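Local coordinates for protein glucosamine-6-phosphate deaminase (PDB 2BKX) that acts as an enzyme with a Rossmann-like alpha/beta fold and holds a fructose-6-phosphate molecule in its pocket, at residues L56-I61 and D86-H91; G212-S215 and A220-L223; R115-V120 and K149-V154; A17-D22 and S190-L195. All blocks are in the same frame, centred on the assembly; numbering follows the deposited sequence.

Contact 1 (L56-I61 and D86-H91); sequences LSFQNI and DRFFQH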
loop_
_atom_site.group_PDB
_atom_site.type_symbol
_atom_site.label_atom_id
_atom_site.label_comp_id
_atom_site.label_asym_id
_atom_site.label_seq_id
_atom_site.Cartn_x
_atom_site.Cartn_y
_atom_site.Cartn_z
ATOM N N LEU A 56 -6.974 -0.139 -21.651
ATOM C CA LEU A 56 -7.368 0.490 -20.428
ATOM C C LEU A 56 -6.631 1.807 -20.255
ATOM O O LEU A 56 -5.413 1.828 -20.298
ATOM C CB LEU A 56 -7.021 -0.446 -19.234
ATOM C CG LEU A 56 -7.288 0.099 -17.837
ATOM C CD1 LEU A 56 -8.743 0.392 -17.543
ATOM C CD2 LEU A 56 -6.675 -0.825 -16.757
ATOM N N SER A 57 -7.373 2.895 -20.044
ATOM C CA SER A 57 -6.795 4.253 -19.933
ATOM C C SER A 57 -6.712 4.742 -18.493
ATOM O O SER A 57 -7.644 4.612 -17.710
ATOM C CB SER A 57 -7.620 5.269 -20.700
ATOM O OG SER A 57 -7.030 6.582 -20.594
ATOM N N PHE A 58 -5.611 5.395 -18.171
ATOM C CA PHE A 58 -5.371 5.988 -16.872
ATOM C C PHE A 58 -5.413 7.524 -16.928
ATOM O O PHE A 58 -4.978 8.216 -16.022
ATOM C CB PHE A 58 -4.021 5.468 -16.349
ATOM C CG PHE A 58 -3.921 3.921 -16.275
ATOM C CD1 PHE A 58 -3.616 3.164 -17.394
ATOM C CD2 PHE A 58 -4.051 3.253 -15.060
ATOM C CE1 PHE A 58 -3.521 1.744 -17.317
ATOM C CE2 PHE A 58 -3.966 1.848 -14.987
ATOM C CZ PHE A 58 -3.693 1.108 -16.110
ATOM N N GLN A 59 -5.959 8.076 -18.016
ATOM C CA GLN A 59 -5.840 9.509 -18.264
ATOM C C GLN A 59 -6.409 10.437 -17.198
ATOM O O GLN A 59 -5.913 11.545 -17.000
ATOM C CB GLN A 59 -6.424 9.874 -19.651
ATOM C CG GLN A 59 -5.508 9.442 -20.750
ATOM C CD GLN A 59 -5.822 9.995 -22.113
ATOM O OE1 GLN A 59 -6.658 10.900 -22.277
ATOM N NE2 GLN A 59 -5.121 9.467 -23.114
ATOM N N ASN A 60 -7.460 10.010 -16.515
ATOM C CA ASN A 60 -8.090 10.904 -15.563
ATOM C C ASN A 60 -7.932 10.481 -14.111
ATOM O O ASN A 60 -8.527 11.118 -13.223
ATOM C CB ASN A 60 -9.549 11.168 -15.945
ATOM C CG ASN A 60 -9.632 12.034 -17.182
ATOM O OD1 ASN A 60 -9.376 13.243 -17.119
ATOM N ND2 ASN A 60 -9.893 11.418 -18.310
ATOM N N ILE A 61 -7.085 9.487 -13.877
ATOM C CA ILE A 61 -6.892 8.992 -12.519
ATOM C C ILE A 61 -6.011 9.925 -11.713
ATOM O O ILE A 61 -5.199 10.678 -12.258
ATOM C CB ILE A 61 -6.330 7.536 -12.435
ATOM C CG1 ILE A 61 -4.828 7.429 -12.761
ATOM C CG2 ILE A 61 -7.191 6.563 -13.239
ATOM C CD1 ILE A 61 -4.204 6.105 -12.326
ATOM N N ASP A 86 9.042 3.757 -11.737
ATOM C CA ASP A 86 9.642 2.626 -12.487
ATOM C C ASP A 86 8.619 1.507 -12.754
ATOM O O ASP A 86 8.537 0.980 -13.874
ATOM C CB ASP A 86 10.818 2.047 -11.684
ATOM C CG ASP A 86 11.473 0.860 -12.361
ATOM O OD1 ASP A 86 12.059 1.070 -13.419
ATOM O OD2 ASP A 86 11.403 -0.271 -11.817
ATOM N N ARG A 87 7.832 1.141 -11.750
ATOM C CA ARG A 87 6.946 -0.012 -11.889
ATOM C C ARG A 87 5.626 0.345 -12.595
ATOM O O ARG A 87 4.912 -0.528 -13.059
ATOM C CB ARG A 87 6.546 -0.559 -10.526
ATOM C CG ARG A 87 7.467 -1.573 -9.873
ATOM C CD ARG A 87 8.819 -1.081 -9.554
ATOM N NE ARG A 87 9.507 -2.006 -8.642
ATOM C CZ ARG A 87 10.671 -1.752 -8.037
ATOM N NH1 ARG A 87 11.196 -2.649 -7.211
ATOM N NH2 ARG A 87 11.314 -0.598 -8.226
ATOM N N PHE A 88 5.238 1.618 -12.569
ATOM C CA PHE A 88 3.880 1.985 -12.930
ATOM C C PHE A 88 3.764 3.244 -13.761
ATOM O O PHE A 88 3.347 3.164 -14.924
ATOM C CB PHE A 88 3.007 2.046 -11.683
ATOM C CG PHE A 88 1.516 2.070 -11.949
ATOM C CD1 PHE A 88 0.924 1.251 -12.897
ATOM C CD2 PHE A 88 0.719 2.904 -11.228
ATOM C CE1 PHE A 88 -0.453 1.263 -13.076
ATOM C CE2 PHE A 88 -0.666 2.927 -11.386
ATOM C CZ PHE A 88 -1.246 2.088 -12.335
ATOM N N PHE A 89 4.146 4.392 -13.206
ATOM C CA PHE A 89 3.795 5.635 -13.872
ATOM C C PHE A 89 4.433 5.755 -15.233
ATOM O O PHE A 89 3.792 6.275 -16.167
ATOM C CB PHE A 89 4.196 6.855 -13.057
ATOM C CG PHE A 89 3.660 6.886 -11.636
ATOM C CD1 PHE A 89 2.491 6.214 -11.250
ATOM C CD2 PHE A 89 4.313 7.664 -10.678
ATOM C CE1 PHE A 89 2.027 6.300 -9.930
ATOM C CE2 PHE A 89 3.839 7.741 -9.364
ATOM C CZ PHE A 89 2.713 7.052 -9.011
ATOM N N GLN A 90 5.651 5.260 -15.397
ATOM C CA GLN A 90 6.324 5.426 -16.715
ATOM C C GLN A 90 5.658 4.657 -17.859
ATOM O O GLN A 90 5.976 4.884 -19.020
ATOM C CB GLN A 90 7.797 5.038 -16.645
ATOM C CG GLN A 90 8.098 3.529 -16.566
ATOM C CD GLN A 90 9.576 3.171 -16.735
ATOM O OE1 GLN A 90 10.123 2.274 -16.028
ATOM N NE2 GLN A 90 10.223 3.833 -17.681
ATOM N N HIS A 91 4.771 3.732 -17.520
ATOM C CA HIS A 91 4.210 2.774 -18.443
ATOM C C HIS A 91 2.751 3.041 -18.772
ATOM O O HIS A 91 2.173 2.297 -19.565
ATOM C CB HIS A 91 4.335 1.353 -17.836
ATOM C CG HIS A 91 5.734 0.904 -17.631
ATOM N ND1 HIS A 91 6.637 0.784 -18.662
ATOM C CD2 HIS A 91 6.389 0.513 -16.506
ATOM C CE1 HIS A 91 7.799 0.373 -18.179
ATOM N NE2 HIS A 91 7.674 0.198 -16.873
#
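Phe88 meets Phe58 in an offset edge-to-face stack that carries this small, buried contact. From the backbone of residues 86-91, CB of Phe88 leaves to one side of residues 56-61, not straight at them. CG then lies opposite the residue's own amide nitrogen (chi1 -165°), and this swings the far end of the ring toward residues 56-61. The touching is done by CE1 and CZ: CZ lies 3.8 Å from Phe58 CE2 and 4.1 Å from Phe58 CD2, while CE1 comes to 4.0 Å from the same CE2. The edge of Phe88 is thus directed toward the face of Phe58, displaced from its middle, with centroids 5.7 Å apart and planes at 88°.

Helix 41-53 links strand 31-34 to its parallel neighbour 62-69 in a beta-alpha-beta crossover, and residues 56-61 form the return loop of that unit, while residues 86-91 belong to the helix that follows strand 62-69. Phe88 also touches Leu47 of helix 41-53 and Leu34 of strand 31-34, and Phe58 packs on Ile24 of helix 9-26.

The Phe58 ring is backed at its edge, in plane, by Ile61 CD1, 4.0 Å from CD2 of Phe58. A type I turn from Phe58 to Ile61 brings that isoleucine round, closed by Ile61 N to Phe58 O. Just before it, Ser57 OG accepts from Gln59 N at 3.2 Å, making an ST turn, and Asp93 takes the amide of Phe58 through OD1 and the Ser57 hydroxyl through OD2.

Contact 2 (G212-S215 and A220-L223); sequences GNIS and ASAL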
loop_
_atom_site.group_PDB
_atom_site.type_symbol
_atom_site.label_atom_id
_atom_site.label_comp_id
_atom_site.label_asym_id
_atom_site.label_seq_id
_atom_site.Cartn_x
_atom_site.Cartn_y
_atom_site.Cartn_z
ATOM N N GLY A 212 -9.239 -12.578 14.205
ATOM C CA GLY A 212 -10.263 -11.541 14.424
ATOM C C GLY A 212 -10.192 -10.755 15.714
ATOM O O GLY A 212 -11.114 -10.000 16.028
ATOM N N ASN A 213 -9.118 -10.905 16.477
ATOM C CA ASN A 213 -8.920 -10.039 17.653
ATOM C C ASN A 213 -8.630 -8.639 17.132
ATOM O O ASN A 213 -7.751 -8.445 16.268
ATOM C CB ASN A 213 -7.722 -10.512 18.452
ATOM C CG ASN A 213 -7.994 -10.675 19.933
ATOM O OD1 ASN A 213 -8.773 -9.953 20.546
ATOM N ND2 ASN A 213 -7.383 -11.717 20.504
ATOM N N ILE A 214 -9.330 -7.644 17.654
ATOM C CA ILE A 214 -9.144 -6.271 17.183
ATOM C C ILE A 214 -8.338 -5.510 18.234
ATOM O O ILE A 214 -8.800 -5.296 19.362
ATOM C CB ILE A 214 -10.495 -5.597 16.893
ATOM C CG1 ILE A 214 -11.292 -6.384 15.863
ATOM C CG2 ILE A 214 -10.301 -4.160 16.425
ATOM C CD1 ILE A 214 -12.705 -5.893 15.694
ATOM N N SER A 215 -7.120 -5.091 17.864
ATOM C CA SER A 215 -6.291 -4.339 18.771
ATOM C C SER A 215 -5.137 -3.636 18.090
ATOM O O SER A 215 -4.693 -4.049 17.013
ATOM C CB SER A 215 -5.752 -5.179 19.904
ATOM O OG SER A 215 -4.543 -5.786 19.628
ATOM N N ALA A 220 -3.312 -4.304 11.222
ATOM C CA ALA A 220 -4.225 -4.719 10.159
ATOM C C ALA A 220 -5.617 -5.113 10.716
ATOM O O ALA A 220 -6.580 -5.185 9.976
ATOM C CB ALA A 220 -3.653 -5.877 9.379
ATOM N N SER A 221 -5.696 -5.399 12.008
ATOM C CA SER A 221 -6.970 -5.735 12.620
ATOM C C SER A 221 -7.962 -4.594 12.581
ATOM O O SER A 221 -9.167 -4.828 12.691
ATOM C CB SER A 221 -6.778 -6.222 14.063
ATOM O OG SER A 221 -6.499 -5.193 14.967
ATOM N N ALA A 222 -7.488 -3.358 12.386
ATOM C CA ALA A 222 -8.376 -2.235 12.163
ATOM C C ALA A 222 -9.308 -2.477 10.978
ATOM O O ALA A 222 -10.404 -1.922 10.876
ATOM C CB ALA A 222 -7.582 -0.969 11.931
ATOM N N LEU A 223 -8.871 -3.283 10.027
ATOM C CA LEU A 223 -9.671 -3.540 8.836
ATOM C C LEU A 223 -10.962 -4.298 9.136
ATOM O O LEU A 223 -11.884 -4.296 8.320
ATOM C CB LEU A 223 -8.839 -4.333 7.834
ATOM C CG LEU A 223 -7.601 -3.583 7.314
ATOM C CD1 LEU A 223 -6.810 -4.456 6.377
ATOM C CD2 LEU A 223 -7.936 -2.237 6.657
#
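In the long loop that leads from helix 203-211 to strand 229-234, Ser221 of a 3-10 turn points its side chain at the backbone of residues 213-215. Its OG accepts a hydrogen bond from Ser215 N at 3.0 Å, with a fairly straight N-H...O angle of 160°. The same hydroxyl is bonded to Phe218 O, so it joins Ser215, at the start of the connection between the two segments, to Phe218 within it. With chi1 at 75°, OG of Ser221 sits between its own N and carbonyl carbon, turned to the incoming amide. CB of Ser221 rests against Asn213 O at 3.3 Å, and its OG comes to 3.6 Å from Ile214 CA. Ile214 lies alongside the turn, its CG2 4.0 Å from Ser221 O.

The loop completes the beta-alpha-beta unit of parallel strands 193-197 and 229-234 in the Rossmann-like sheet. Inside the 3-10 turn, Leu223 N bonds to Ala220 O at 3.0 Å. Phe148 packs on the buried side chains of Ser221 and Ala222, and Ala220 touches Ile133, a residue of the fructose-6-phosphate pocket; Ile214, by contrast, is exposed.

Contact 3 (R115-V120 and K149-V154); sequences RYEQLV and KSRTHV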
loop_
_atom_site.group_PDB
_atom_site.type_symbol
_atom_site.label_atom_id
_atom_site.label_comp_id
_atom_site.label_asym_id
_atom_site.label_seq_id
_atom_site.Cartn_x
_atom_site.Cartn_y
_atom_site.Cartn_z
ATOM N N ARG A 115 0.291 18.511 5.392
ATOM C CA ARG A 115 -0.141 18.897 4.030
ATOM C C ARG A 115 -0.608 17.695 3.239
ATOM O O ARG A 115 -1.554 17.789 2.468
ATOM C CB ARG A 115 0.984 19.565 3.254
ATOM C CG ARG A 115 1.413 20.948 3.782
ATOM C CD ARG A 115 2.413 21.653 2.832
ATOM N NE ARG A 115 3.671 20.906 2.654
ATOM C CZ ARG A 115 4.811 21.103 3.340
ATOM N NH1 ARG A 115 4.898 22.066 4.262
ATOM N NH2 ARG A 115 5.885 20.333 3.109
ATOM N N TYR A 116 0.020 16.547 3.453
ATOM C CA TYR A 116 -0.351 15.352 2.696
ATOM C C TYR A 116 -1.735 14.900 3.098
ATOM O O TYR A 116 -2.551 14.533 2.248
ATOM C CB TYR A 116 0.669 14.237 2.913
ATOM C CG TYR A 116 0.556 13.093 1.887
ATOM C CD1 TYR A 116 0.993 13.256 0.604
ATOM C CD2 TYR A 116 -0.003 11.860 2.229
ATOM C CE1 TYR A 116 0.948 12.219 -0.302
ATOM C CE2 TYR A 116 -0.099 10.817 1.334
ATOM C CZ TYR A 116 0.390 11.005 0.052
ATOM O OH TYR A 116 0.363 10.011 -0.915
ATOM N N GLU A 117 -2.002 14.897 4.405
ATOM C CA GLU A 117 -3.322 14.500 4.882
ATOM C C GLU A 117 -4.379 15.445 4.321
ATOM O O GLU A 117 -5.461 15.035 3.917
ATOM C CB GLU A 117 -3.365 14.480 6.400
ATOM C CG GLU A 117 -4.672 13.960 6.997
ATOM C CD GLU A 117 -4.871 12.467 6.865
ATOM O OE1 GLU A 117 -3.889 11.687 6.977
ATOM O OE2 GLU A 117 -6.028 12.031 6.692
ATOM N N GLN A 118 -4.071 16.744 4.335
ATOM C CA GLN A 118 -4.985 17.744 3.788
ATOM C C GLN A 118 -5.255 17.518 2.298
ATOM O O GLN A 118 -6.378 17.663 1.837
ATOM C CB GLN A 118 -4.466 19.157 4.104
ATOM C CG GLN A 118 -4.683 19.538 5.550
ATOM C CD GLN A 118 -3.782 20.605 6.085
ATOM O OE1 GLN A 118 -3.813 20.915 7.306
ATOM N NE2 GLN A 118 -2.987 21.200 5.230
ATOM N N LEU A 119 -4.213 17.105 1.571
ATOM C CA LEU A 119 -4.378 16.803 0.159
ATOM C C LEU A 119 -5.283 15.630 -0.035
ATOM O O LEU A 119 -6.171 15.670 -0.855
ATOM C CB LEU A 119 -3.018 16.556 -0.447
ATOM C CG LEU A 119 -2.975 16.074 -1.894
ATOM C CD1 LEU A 119 -3.645 17.055 -2.840
ATOM C CD2 LEU A 119 -1.518 15.866 -2.225
ATOM N N VAL A 120 -5.050 14.545 0.696
ATOM C CA VAL A 120 -5.915 13.368 0.559
ATOM C C VAL A 120 -7.370 13.752 0.822
ATOM O O VAL A 120 -8.252 13.327 0.093
ATOM C CB VAL A 120 -5.450 12.218 1.504
ATOM C CG1 VAL A 120 -6.396 11.000 1.427
ATOM C CG2 VAL A 120 -4.043 11.803 1.138
ATOM N N LYS A 149 -6.970 5.973 15.233
ATOM C CA LYS A 149 -7.315 7.327 14.828
ATOM C C LYS A 149 -6.154 8.068 14.153
ATOM O O LYS A 149 -6.285 9.243 13.770
ATOM C CB LYS A 149 -7.804 8.145 16.029
ATOM C CG LYS A 149 -9.054 7.577 16.636
ATOM C CD LYS A 149 -9.625 8.439 17.762
ATOM C CE LYS A 149 -10.864 7.765 18.360
ATOM N NZ LYS A 149 -11.675 8.674 19.204
ATOM N N SER A 150 -5.008 7.403 13.986
ATOM C CA SER A 150 -3.846 8.068 13.432
ATOM C C SER A 150 -4.082 8.595 12.028
ATOM O O SER A 150 -4.825 8.001 11.236
ATOM C CB SER A 150 -2.665 7.105 13.427
ATOM O OG SER A 150 -2.909 5.916 12.725
ATOM N N ARG A 151 -3.416 9.714 11.746
ATOM C CA ARG A 151 -3.423 10.376 10.445
ATOM C C ARG A 151 -1.999 10.324 9.874
ATOM O O ARG A 151 -1.137 9.671 10.465
ATOM C CB ARG A 151 -3.936 11.804 10.613
ATOM C CG ARG A 151 -5.400 11.851 11.023
ATOM C CD ARG A 151 -6.321 11.623 9.863
ATOM N NE ARG A 151 -7.729 11.722 10.269
ATOM C CZ ARG A 151 -8.719 11.678 9.432
ATOM N NH1 ARG A 151 -9.977 11.755 9.890
ATOM N NH2 ARG A 151 -8.478 11.500 8.148
ATOM N N THR A 152 -1.755 10.953 8.723
ATOM C CA THR A 152 -0.445 10.837 8.112
ATOM C C THR A 152 0.584 11.372 9.112
ATOM O O THR A 152 0.379 12.441 9.724
ATOM C CB THR A 152 -0.401 11.605 6.776
ATOM O OG1 THR A 152 -1.393 11.099 5.855
ATOM C CG2 THR A 152 0.930 11.490 6.131
ATOM N N HIS A 153 1.689 10.647 9.304
ATOM C CA HIS A 153 2.651 10.986 10.342
ATOM C C HIS A 153 4.014 10.384 10.083
ATOM O O HIS A 153 4.138 9.461 9.277
ATOM C CB HIS A 153 2.128 10.606 11.735
ATOM C CG HIS A 153 1.972 9.135 11.988
ATOM N ND1 HIS A 153 1.023 8.363 11.371
ATOM C CD2 HIS A 153 2.601 8.324 12.867
ATOM C CE1 HIS A 153 1.122 7.114 11.807
ATOM N NE2 HIS A 153 2.083 7.060 12.708
ATOM N N VAL A 154 5.002 10.935 10.797
ATOM C CA VAL A 154 6.366 10.449 10.836
ATOM C C VAL A 154 6.475 9.329 11.840
ATOM O O VAL A 154 6.012 9.449 12.959
ATOM C CB VAL A 154 7.350 11.566 11.201
ATOM C CG1 VAL A 154 8.801 11.069 11.184
ATOM C CG2 VAL A 154 7.207 12.704 10.216
#
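OE1 of Glu117 is gripped by Thr152 through two donors: OG1 of Thr152 gives it a bond of 2.8 Å, and Thr152 N one of 2.9 Å. Both meet the oxygen on its anti side, 31° out of the carboxylate plane, but they come from opposite faces. The hydroxyl of Thr186, in helix 184-188, is a further hydrogen-bond partner of OE1. With OE1 held by Thr152 and Thr186 and OE2 by Arg151, the rotation of the carboxylate is restricted.

NH2 of Arg151 forms a salt bridge to Glu117 OE2 at 2.9 Å, approaching from above the carboxylate plane; only NH2 bonds, and with the guanidinium and carboxylate planes 80° apart the pair is not a bidentate, coplanar one. The arginine bends at chi2 (-79°), which folds its aliphatic part over the acid and leaves CD 3.2 Å from Glu117 OE2. Glu117 too is bent at chi2, bringing OE1 to the amide of Thr152.

Thr152 CG2 also rests 4.0 Å from Tyr116 CD2, and its OG1 lies at the edge of the tyrosine ring, near the ring plane. Tyr116 OH is bonded to Asn65 O of strand 62-69. In the same segment as Thr152, His153 ND1 donates to Arg151 O at 2.7 Å, a bond made just where the strand begins.

Glu117 thereby joins helix 109-122 to the chain just ahead of strand 153-156, which runs antiparallel to 178-181, itself antiparallel to 62-69: the antiparallel extension of an otherwise parallel Rossmann-like sheet.

Contact 4 (A17-D22 and S190-L195); sequences ARITAD and SKRILL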
loop_
_atom_site.group_PDB
_atom_site.type_symbol
_atom_site.label_atom_id
_atom_site.label_comp_id
_atom_site.label_asym_id
_atom_site.label_seq_id
_atom_site.Cartn_x
_atom_site.Cartn_y
_atom_site.Cartn_z
ATOM N N ALA A 17 -5.371 -6.757 -10.167
ATOM C CA ALA A 17 -5.363 -5.831 -11.282
ATOM C C ALA A 17 -6.769 -5.622 -11.826
ATOM O O ALA A 17 -7.148 -4.500 -12.167
ATOM C CB ALA A 17 -4.418 -6.310 -12.345
ATOM N N ARG A 18 -7.541 -6.692 -11.871
ATOM C CA ARG A 18 -8.916 -6.580 -12.367
ATOM C C ARG A 18 -9.779 -5.690 -11.467
ATOM O O ARG A 18 -10.542 -4.820 -11.952
ATOM C CB ARG A 18 -9.513 -7.979 -12.537
ATOM C CG ARG A 18 -10.973 -8.003 -12.992
ATOM C CD ARG A 18 -11.176 -7.333 -14.328
ATOM N NE ARG A 18 -10.426 -8.039 -15.354
ATOM C CZ ARG A 18 -10.143 -7.564 -16.551
ATOM N NH1 ARG A 18 -10.506 -6.341 -16.886
ATOM N NH2 ARG A 18 -9.454 -8.318 -17.396
ATOM N N ILE A 19 -9.667 -5.871 -10.150
ATOM C CA ILE A 19 -10.422 -5.054 -9.196
ATOM C C ILE A 19 -10.023 -3.582 -9.310
ATOM O O ILE A 19 -10.886 -2.674 -9.315
ATOM C CB ILE A 19 -10.239 -5.531 -7.762
ATOM C CG1 ILE A 19 -10.905 -6.911 -7.558
ATOM C CG2 ILE A 19 -10.749 -4.505 -6.762
ATOM C CD1 ILE A 19 -10.497 -7.654 -6.301
ATOM N N THR A 20 -8.719 -3.333 -9.467
ATOM C CA THR A 20 -8.243 -1.965 -9.614
ATOM C C THR A 20 -8.760 -1.373 -10.944
ATOM O O THR A 20 -9.189 -0.234 -11.011
ATOM C CB THR A 20 -6.706 -1.921 -9.531
ATOM O OG1 THR A 20 -6.299 -2.551 -8.316
ATOM C CG2 THR A 20 -6.184 -0.508 -9.520
ATOM N N ALA A 21 -8.651 -2.154 -12.021
ATOM C CA ALA A 21 -9.183 -1.728 -13.313
ATOM C C ALA A 21 -10.671 -1.408 -13.244
ATOM O O ALA A 21 -11.145 -0.441 -13.833
ATOM C CB ALA A 21 -8.945 -2.768 -14.352
ATOM N N ASP A 22 -11.416 -2.216 -12.522
ATOM C CA ASP A 22 -12.853 -1.967 -12.318
ATOM C C ASP A 22 -13.073 -0.586 -11.710
ATOM O O ASP A 22 -13.972 0.158 -12.101
ATOM C CB ASP A 22 -13.474 -3.030 -11.388
ATOM C CG ASP A 22 -13.710 -4.360 -12.048
ATOM O OD1 ASP A 22 -13.737 -4.459 -13.300
ATOM O OD2 ASP A 22 -13.931 -5.346 -11.308
ATOM N N SER A 190 -10.940 5.198 3.095
ATOM C CA SER A 190 -11.122 4.767 1.728
ATOM C C SER A 190 -12.512 4.191 1.552
ATOM O O SER A 190 -13.052 3.542 2.469
ATOM C CB SER A 190 -10.140 3.688 1.365
ATOM O OG SER A 190 -10.246 3.367 -0.021
ATOM N N LYS A 191 -13.045 4.307 0.355
ATOM C CA LYS A 191 -14.322 3.665 0.071
ATOM C C LYS A 191 -14.187 2.124 0.043
ATOM O O LYS A 191 -15.122 1.412 0.351
ATOM C CB LYS A 191 -14.854 4.160 -1.278
ATOM C CG LYS A 191 -15.470 5.546 -1.264
ATOM C CD LYS A 191 -16.099 5.874 -2.662
ATOM C CE LYS A 191 -17.318 6.815 -2.599
ATOM N NZ LYS A 191 -17.686 7.330 -4.000
ATOM N N ARG A 192 -13.036 1.628 -0.362
ATOM C CA ARG A 192 -12.843 0.209 -0.621
ATOM C C ARG A 192 -11.389 -0.134 -0.359
ATOM O O ARG A 192 -10.513 0.600 -0.820
ATOM C CB ARG A 192 -13.167 -0.129 -2.081
ATOM C CG ARG A 192 -13.143 -1.570 -2.391
ATOM C CD ARG A 192 -13.527 -1.880 -3.809
ATOM N NE ARG A 192 -13.527 -3.335 -3.980
ATOM C CZ ARG A 192 -13.855 -3.955 -5.098
ATOM N NH1 ARG A 192 -14.174 -3.270 -6.172
ATOM N NH2 ARG A 192 -13.843 -5.274 -5.126
ATOM N N ILE A 193 -11.153 -1.236 0.357
ATOM C CA ILE A 193 -9.796 -1.663 0.656
ATOM C C ILE A 193 -9.505 -2.991 -0.024
ATOM O O ILE A 193 -10.352 -3.879 -0.013
ATOM C CB ILE A 193 -9.555 -1.719 2.181
ATOM C CG1 ILE A 193 -9.569 -0.236 2.728
ATOM C CG2 ILE A 193 -8.209 -2.373 2.532
ATOM C CD1 ILE A 193 -9.595 -0.062 4.155
ATOM N N LEU A 194 -8.321 -3.096 -0.615
ATOM C CA LEU A 194 -7.853 -4.325 -1.253
ATOM C C LEU A 194 -6.492 -4.662 -0.627
ATOM O O LEU A 194 -5.508 -3.977 -0.900
ATOM C CB LEU A 194 -7.744 -4.124 -2.773
ATOM C CG LEU A 194 -7.163 -5.303 -3.544
ATOM C CD1 LEU A 194 -7.954 -6.562 -3.291
ATOM C CD2 LEU A 194 -7.049 -4.974 -5.055
ATOM N N LEU A 195 -6.492 -5.674 0.244
ATOM C CA LEU A 195 -5.308 -6.121 0.970
ATOM C C LEU A 195 -4.761 -7.359 0.270
ATOM O O LEU A 195 -5.460 -8.352 0.094
ATOM C CB LEU A 195 -5.640 -6.389 2.443
ATOM C CG LEU A 195 -4.553 -7.046 3.277
ATOM C CD1 LEU A 195 -3.312 -6.200 3.365
ATOM C CD2 LEU A 195 -5.095 -7.339 4.653
HETATM O O HOH W 1 -14.526 -4.754 -8.640
#
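Ile19 lays its CG2 methyl over one face of the Arg192 guanidinium, displaced from the centre of the group, at 3.6 Å from Arg192 CZ. Arg192 NH2 is also 3.6 Å from Ile19 CG2, and NH1 3.7 Å. Arg192 reaches this place fully stretched, all its torsions near 180° from chi1 (-174°) onward, and crosses Ile19 at about a right angle. At the edge of the Arg192 guanidinium, in its plane, one water accepts from Arg192 NH1 at 2.9 Å and donates to Asp22 OD2 at 2.8 Å. The two charged atoms, Arg192 NH1 and Asp22 OD2, are themselves 5.5 Å apart, and the water bridges them.

Two residues on, Leu194 points to the same side of the chain. Here helix 9-26, which follows strand 2-6, packs on strand 193-197, a parallel strand held between 128-131 and 229-234 in the Rossmann-like sheet; the helix thus covers one face of the sheet. CD1 of Leu194 meets Ile19 CD1 at 4.1 Å, and its other methyl, CD2, touches both Ile19 CG2 and Thr20 OG1, each also at 4.1 Å. Thr20 OG1 is bonded to Ala16 O one helical turn back, so its polar end is satisfied while it faces the leucine. Leu130 of the adjacent strand, with Thr230 and Leu232 on the other side, flanks Leu194. At the strand's entrance, Ser190 OG donates to Arg192 O, from above the carbonyl plane, and is also bonded to Thr126 OG1.

How the contacts relate
Contact 1 is wholly buried and aromatic, whereas contacts 2, 3 and 4 each mix buried with more exposed residues. Contact 2 depends on a single hydroxyl and backbone, contact 3 on a carboxylate with several donors, and contact 4 on apolar packing with a water bridge at its edge. Helix 9-26 links contacts 1 and 4: Leu56 CD2 packs on Ala21 CB at 3.8 Å. Strand 193-197 links contacts 4 and 2, where Leu223 CD2 meets Ile193 CD1 at 3.7 Å. Contacts 3 and 4 reach the same sheet, about 21 Å apart between centres, and contacts 1 and 2 lie on opposite sides of the chain's centre.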